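Local coordinates for protein cytochrome P450 RhF (Acinetobacter radioresistens, PDB 6RO8) that binds heme b in its P450 domain and, as a cytochrome P450 probably fused to reductase modules, is expected to act as a monooxygenase, at residues M109-L113 with V114-E118; I393-E396 with E397-R401. All coordinates share one frame; numbering follows the deposited sequence.

Interaction 1 (M109-L113 with V114-E118); sequences MNRTL and VNEDE. With HEM (protoporphyrin IX containing Fe), chain B; HIS (histidine), chain C.
Arg111 reaches forward to the chain that follows it and puts its guanidinium among Asn115, Glu116 and Asp117. Arg111 carries CG anti to its carbonyl carbon (chi1 -46°) and bends again at chi2 and chi3, which brings Arg111 NE to the backbone O of Asn115 at 2.8 Å, almost in the guanidinium plane. Glu116 OE2 lies over one face of that group, 3.6 Å from Arg111 NE, a long salt bridge of charge alone. Arg111 NH2 bridges to Asp117 OD2 at 3.2 Å, and Ser83 also bonds that oxygen. Glu116 is turned to a second arginine as well, Arg125 of helix 121-127, through OE1.

The bend itself is a type I beta turn from Leu113 to Glu116, in the loop between helices 96-104 and 121-127 that borders the heme. The Asn115 side chain ties the turn to the backbone that leads into it: the amide N of Thr112 points straight at Asn115 OD1, 2.8 Å away and in the carbonyl plane, while Asn115 ND2 makes a weak bond to Asn110 O. On the heme side of the turn, Val114 CG2 packs 3.8 Å from CHA of the heme, and Val114 CG1 lies 3.7 Å from NE2 of the bound histidine.

Interaction 2 (I393-E396 with E397-R401); sequences IFIE and ELSRR
This is a contact within a single helix, between successive turns near the C-terminal end of helix 384-401, the helix that in P450s follows the cysteine-ligand loop and is known as the L helix. The backbone bonds are those of an alpha helix, as from Glu397 N to Ile393 O and from Leu398 N to Phe394 O. Ile395 O takes two donors, one from each face of its carbonyl plane: the amide N of Ser399 at 2.8 Å and Ser399 OG at 2.7 Å. The hydroxyl gets there because OG sits between its own backbone N and carbonyl carbon (chi1 64°), folded back against the preceding turn.

The buried sides face other helices. Phe394 packs on Val148 of helix 134-155, Ile395 and Leu398 on Leu283 of helix 273-288, and Ser399 on Trp293 of helix 290-298.

Glu396, Glu397, Arg400 and Arg401 form a salt-bridge network. Glu396 bends at chi2 to bring OE1 to the edge of the Arg400 guanidinium, 2.5 Å from Arg400 NH1, with carboxylate and guanidinium planes only 29° apart. Glu397 OE2 takes weak bonds from both NH1 and NH2 of Arg400, each at 3.1 Å, while Glu397 OE1 receives Arg401 NH1 at 2.8 Å, nearly along the C-O axis. Arg401 in turn bridges to Asp153 of helix 134-155. A water donates to both Glu396 OE1 and Glu397 OE2. Two neighbouring carboxylates thus share one arginine and one water, an arrangement that would offset their mutual repulsion and probably keep both ionised.

Both interactions are local and largely buried, and each includes a salt-bridge network, yet they lie on opposite sides of the chain's centre, with their own centres about 37 Å apart. Interaction 1 shapes an irregular loop beside the heme, where the backbone is held partly by side-chain bonds, as from Arg111 and Asn115. In interaction 2 the helix supplies its own backbone bonds, and acid-arginine pairs are added to it. The surroundings differ too: 109-118 turns one end to the cofactor and bound histidine and also touches helix 257-270, whereas 393-401 packs among helices 134-155, 273-288, 290-298 and 303-314.

Interaction 1 (M109-L113 with V114-E118)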
loop_
_atom_site.group_PDB
_atom_site.type_symbol
_atom_site.label_atom_id
_atom_site.label_comp_id
_atom_site.label_asym_id
_atom_site.label_seq_id
_atom_site.Cartn_x
_atom_site.Cartn_y
_atom_site.Cartn_z
ATOM N N MET A 109 8.236 8.627 15.805
ATOM C CA MET A 109 8.301 8.204 14.413
ATOM C C MET A 109 8.851 9.326 13.552
ATOM O O MET A 109 8.280 10.416 13.515
ATOM C CB MET A 109 6.913 7.811 13.930
ATOM C CG MET A 109 6.854 7.547 12.469
ATOM S SD MET A 109 7.219 5.845 12.119
ATOM C CE MET A 109 7.873 6.052 10.474
ATOM N N ASN A 110 9.960 9.067 12.840
ATOM C CA ASN A 110 10.551 10.043 11.956
ATOM C C ASN A 110 10.781 9.371 10.610
ATOM O O ASN A 110 9.840 8.812 10.054
ATOM C CB ASN A 110 11.800 10.667 12.556
ATOM C CG ASN A 110 12.194 11.961 11.865
ATOM O OD1 ASN A 110 11.347 12.697 11.353
ATOM N ND2 ASN A 110 13.489 12.241 11.841
ATOM N N ARG A 111 11.988 9.413 10.073
ATOM C CA ARG A 111 12.250 8.885 8.744
ATOM C C ARG A 111 12.541 7.389 8.758
ATOM O O ARG A 111 13.271 6.884 9.617
ATOM C CB ARG A 111 13.432 9.619 8.125
ATOM C CG ARG A 111 13.346 11.092 8.301
ATOM C CD ARG A 111 12.046 11.608 7.735
ATOM N NE ARG A 111 12.288 12.271 6.466
ATOM C CZ ARG A 111 12.716 13.520 6.363
ATOM N NH1 ARG A 111 12.935 14.238 7.454
ATOM N NH2 ARG A 111 12.922 14.048 5.168
ATOM N N THR A 112 11.976 6.691 7.778
ATOM C CA THR A 112 12.303 5.301 7.511
ATOM C C THR A 112 13.030 5.232 6.181
ATOM O O THR A 112 14.066 5.877 5.998
ATOM C CB THR A 112 11.042 4.449 7.462
ATOM O OG1 THR A 112 10.143 5.007 6.490
ATOM C CG2 THR A 112 10.367 4.432 8.821
ATOM N N LEU A 113 12.489 4.467 5.242
ATOM C CA LEU A 113 12.963 4.498 3.867
ATOM C C LEU A 113 12.024 5.270 2.958
ATOM O O LEU A 113 12.476 6.123 2.188
ATOM C CB LEU A 113 13.137 3.074 3.329
ATOM C CG LEU A 113 14.417 2.346 3.732
ATOM C CD1 LEU A 113 14.479 0.984 3.066
ATOM C CD2 LEU A 113 15.632 3.171 3.364
ATOM N N VAL A 114 10.717 5.007 3.052
ATOM C CA VAL A 114 9.791 5.500 2.038
ATOM C C VAL A 114 9.643 7.006 2.140
ATOM O O VAL A 114 9.326 7.667 1.149
ATOM C CB VAL A 114 8.429 4.773 2.141
ATOM C CG1 VAL A 114 7.628 5.265 3.347
ATOM C CG2 VAL A 114 7.635 4.878 0.815
ATOM N N ASN A 115 9.885 7.572 3.319
ATOM C CA ASN A 115 9.775 9.008 3.547
ATOM C C ASN A 115 11.111 9.650 3.887
ATOM O O ASN A 115 11.138 10.801 4.345
ATOM C CB ASN A 115 8.749 9.311 4.648
ATOM C CG ASN A 115 9.202 8.868 6.035
ATOM O OD1 ASN A 115 10.088 8.021 6.191
ATOM N ND2 ASN A 115 8.583 9.447 7.057
ATOM N N GLU A 116 12.217 8.936 3.693
ATOM C CA GLU A 116 13.521 9.554 3.855
ATOM C C GLU A 116 13.884 10.301 2.584
ATOM O O GLU A 116 13.492 9.932 1.481
ATOM C CB GLU A 116 14.601 8.533 4.199
ATOM C CG GLU A 116 15.970 9.166 4.495
ATOM C CD GLU A 116 15.969 10.075 5.708
ATOM O OE1 GLU A 116 16.284 9.597 6.814
ATOM O OE2 GLU A 116 15.666 11.273 5.550
ATOM N N ASP A 117 14.628 11.377 2.753
ATOM C CA ASP A 117 14.602 12.426 1.760
ATOM C C ASP A 117 15.822 12.490 0.873
ATOM O O ASP A 117 15.764 13.121 -0.188
ATOM C CB ASP A 117 14.458 13.780 2.452
ATOM C CG ASP A 117 13.606 14.686 1.683
ATOM O OD1 ASP A 117 14.052 15.095 0.599
ATOM O OD2 ASP A 117 12.473 14.933 2.133
ATOM N N GLU A 118 16.885 11.860 1.259
ATOM C CA GLU A 118 18.100 12.625 1.110
ATOM C C GLU A 118 18.785 12.469 -0.232
ATOM O O GLU A 118 18.332 11.699 -1.092
ATOM C CB GLU A 118 19.064 12.229 2.228
ATOM C CG GLU A 118 19.992 13.321 2.751
ATOM C CD GLU A 118 19.476 13.973 4.010
ATOM O OE1 GLU A 118 19.374 15.218 4.049
ATOM O OE2 GLU A 118 19.139 13.229 4.952
HETATM C CHA HEM B . 7.786 1.691 -1.236
HETATM C CHB HEM B . 3.441 0.075 -2.718
HETATM C CHC HEM B . 4.258 -4.281 -0.685
HETATM C CHD HEM B . 8.366 -2.465 1.169
HETATM C C1A HEM B . 6.532 1.655 -1.805
HETATM C C2A HEM B . 5.846 2.739 -2.485
HETATM C C3A HEM B . 4.660 2.297 -2.889
HETATM C C4A HEM B . 4.523 0.909 -2.480
HETATM C CMA HEM B . 3.620 3.140 -3.656
HETATM C CAA HEM B . 6.395 4.165 -2.722
HETATM C CBA HEM B . 6.944 4.198 -4.135
HETATM C CGA HEM B . 7.587 5.522 -4.448
HETATM O O1A HEM B . 7.576 6.426 -3.577
HETATM O O2A HEM B . 8.113 5.659 -5.578
HETATM C C1B HEM B . 3.324 -1.253 -2.381
HETATM C C2B HEM B . 2.279 -2.149 -2.836
HETATM C C3B HEM B . 2.494 -3.357 -2.260
HETATM C C4B HEM B . 3.689 -3.259 -1.431
HETATM C CMB HEM B . 1.144 -1.719 -3.805
HETATM C CAB HEM B . 1.710 -4.681 -2.410
HETATM C CBB HEM B . 0.760 -4.918 -3.315
HETATM C C1C HEM B . 5.447 -4.178 0.004
HETATM C C2C HEM B . 6.099 -5.197 0.808
HETATM C C3C HEM B . 7.239 -4.664 1.305
HETATM C C4C HEM B . 7.339 -3.311 0.836
HETATM C CMC HEM B . 5.539 -6.623 1.009
HETATM C CAC HEM B . 8.344 -5.257 2.222
HETATM C CBC HEM B . 8.286 -6.495 2.715
HETATM C C1D HEM B . 8.564 -1.186 0.713
HETATM C C2D HEM B . 9.673 -0.329 1.061
HETATM C C3D HEM B . 9.527 0.811 0.395
HETATM C C4D HEM B . 8.311 0.726 -0.405
HETATM C CMD HEM B . 10.827 -0.658 2.032
HETATM C CAD HEM B . 10.493 2.013 0.509
HETATM C CBD HEM B . 11.645 1.921 -0.482
HETATM C CGD HEM B . 12.261 3.292 -0.649
HETATM O O1D HEM B . 11.788 4.239 0.014
HETATM O O2D HEM B . 13.216 3.455 -1.449
HETATM N NA HEM B . 5.687 0.565 -1.811
HETATM N NB HEM B . 4.160 -1.962 -1.530
HETATM N NC HEM B . 6.239 -3.043 0.053
HETATM N ND HEM B . 7.754 -0.511 -0.187
HETATM FE FE HEM B . 5.966 -1.272 -0.859
HETATM N N HIS C . 2.660 1.649 3.795
HETATM C CA HIS C . 2.709 1.500 2.345
HETATM C C HIS C . 2.659 0.031 1.937
HETATM O O HIS C . 2.811 -0.282 0.748
HETATM C CB HIS C . 3.967 2.160 1.780
HETATM C CG HIS C . 5.191 1.939 2.613
HETATM N ND1 HIS C . 6.372 1.456 2.087
HETATM C CD2 HIS C . 5.418 2.131 3.934
HETATM C CE1 HIS C . 7.273 1.363 3.050
HETATM N NE2 HIS C . 6.720 1.766 4.180
HETATM O OXT HIS C . 2.471 -0.851 2.777
HETATM O O HOH W 1 9.929 2.856 4.376
HETATM O O HOH W 2 5.036 -0.346 1.032
#

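Interaction 2 (I393-E396 with E397-R401)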
loop_
_atom_site.group_PDB
_atom_site.type_symbol
_atom_site.label_atom_id
_atom_site.label_comp_id
_atom_site.label_asym_id
_atom_site.label_seq_id
_atom_site.Cartn_x
_atom_site.Cartn_y
_atom_site.Cartn_z
ATOM N N ILE A 393 0.423 -16.969 -5.940
ATOM C CA ILE A 393 0.143 -18.213 -5.228
ATOM C C ILE A 393 -1.314 -18.258 -4.773
ATOM O O ILE A 393 -1.996 -19.279 -4.938
ATOM C CB ILE A 393 1.111 -18.400 -4.046
ATOM C CG1 ILE A 393 2.516 -18.749 -4.555
ATOM C CG2 ILE A 393 0.631 -19.512 -3.118
ATOM C CD1 ILE A 393 3.638 -18.170 -3.689
ATOM N N PHE A 394 -1.826 -17.150 -4.228
ATOM C CA PHE A 394 -3.244 -17.114 -3.869
ATOM C C PHE A 394 -4.102 -17.535 -5.048
ATOM O O PHE A 394 -4.890 -18.482 -4.956
ATOM C CB PHE A 394 -3.672 -15.721 -3.405
ATOM C CG PHE A 394 -3.267 -15.394 -2.011
ATOM C CD1 PHE A 394 -3.453 -16.307 -0.985
ATOM C CD2 PHE A 394 -2.694 -14.157 -1.722
ATOM C CE1 PHE A 394 -3.072 -15.986 0.307
ATOM C CE2 PHE A 394 -2.312 -13.839 -0.448
ATOM C CZ PHE A 394 -2.503 -14.746 0.570
ATOM N N ILE A 395 -3.925 -16.858 -6.180
ATOM C CA ILE A 395 -4.787 -17.088 -7.331
ATOM C C ILE A 395 -4.547 -18.473 -7.934
ATOM O O ILE A 395 -5.498 -19.160 -8.338
ATOM C CB ILE A 395 -4.573 -15.971 -8.361
ATOM C CG1 ILE A 395 -4.962 -14.626 -7.751
ATOM C CG2 ILE A 395 -5.360 -16.265 -9.627
ATOM C CD1 ILE A 395 -4.408 -13.442 -8.514
ATOM N N GLU A 396 -3.281 -18.903 -8.017
ATOM C CA GLU A 396 -2.995 -20.237 -8.526
ATOM C C GLU A 396 -3.700 -21.286 -7.682
ATOM O O GLU A 396 -4.421 -22.139 -8.212
ATOM C CB GLU A 396 -1.484 -20.496 -8.562
ATOM C CG GLU A 396 -1.056 -21.667 -9.485
ATOM C CD GLU A 396 -1.190 -23.033 -8.810
ATOM O OE1 GLU A 396 -1.282 -23.025 -7.565
ATOM O OE2 GLU A 396 -1.210 -24.100 -9.508
ATOM N N GLU A 397 -3.521 -21.218 -6.355
ATOM C CA GLU A 397 -4.115 -22.219 -5.474
ATOM C C GLU A 397 -5.626 -22.248 -5.640
ATOM O O GLU A 397 -6.222 -23.312 -5.852
ATOM C CB GLU A 397 -3.732 -21.946 -4.016
ATOM C CG GLU A 397 -4.092 -23.077 -3.016
ATOM C CD GLU A 397 -3.165 -24.296 -3.150
ATOM O OE1 GLU A 397 -3.484 -25.378 -2.578
ATOM O OE2 GLU A 397 -2.113 -24.176 -3.832
ATOM N N LEU A 398 -6.252 -21.070 -5.602
ATOM C CA LEU A 398 -7.706 -20.983 -5.671
ATOM C C LEU A 398 -8.242 -21.436 -7.024
ATOM O O LEU A 398 -9.218 -22.187 -7.087
ATOM C CB LEU A 398 -8.157 -19.552 -5.381
ATOM C CG LEU A 398 -8.143 -19.165 -3.906
ATOM C CD1 LEU A 398 -8.333 -17.656 -3.740
ATOM C CD2 LEU A 398 -9.205 -19.940 -3.166
ATOM N N SER A 399 -7.641 -20.966 -8.118
ATOM C CA SER A 399 -8.142 -21.338 -9.435
ATOM C C SER A 399 -7.835 -22.785 -9.769
ATOM O O SER A 399 -8.538 -23.384 -10.589
ATOM C CB SER A 399 -7.553 -20.421 -10.499
ATOM O OG SER A 399 -6.148 -20.595 -10.564
ATOM N N ARG A 400 -6.810 -23.356 -9.140
ATOM C CA ARG A 400 -6.488 -24.760 -9.362
ATOM C C ARG A 400 -7.494 -25.668 -8.678
ATOM O O ARG A 400 -8.000 -26.623 -9.282
ATOM C CB ARG A 400 -5.087 -25.069 -8.849
ATOM C CG ARG A 400 -4.554 -26.375 -9.335
ATOM C CD ARG A 400 -3.142 -26.592 -8.849
ATOM N NE ARG A 400 -3.105 -27.076 -7.476
ATOM C CZ ARG A 400 -2.528 -26.417 -6.481
ATOM N NH1 ARG A 400 -1.947 -25.253 -6.724
ATOM N NH2 ARG A 400 -2.532 -26.917 -5.247
ATOM N N ARG A 401 -7.803 -25.380 -7.417
ATOM C CA ARG A 401 -8.575 -26.301 -6.604
ATOM C C ARG A 401 -10.047 -25.936 -6.500
ATOM O O ARG A 401 -10.859 -26.799 -6.146
ATOM C CB ARG A 401 -7.959 -26.390 -5.208
ATOM C CG ARG A 401 -6.497 -26.766 -5.258
ATOM C CD ARG A 401 -5.887 -26.733 -3.894
ATOM N NE ARG A 401 -6.721 -27.417 -2.918
ATOM C CZ ARG A 401 -6.411 -27.516 -1.633
ATOM N NH1 ARG A 401 -5.287 -26.957 -1.195
ATOM N NH2 ARG A 401 -7.219 -28.160 -0.791
HETATM O O HOH W 3 0.328 -22.393 -5.146
#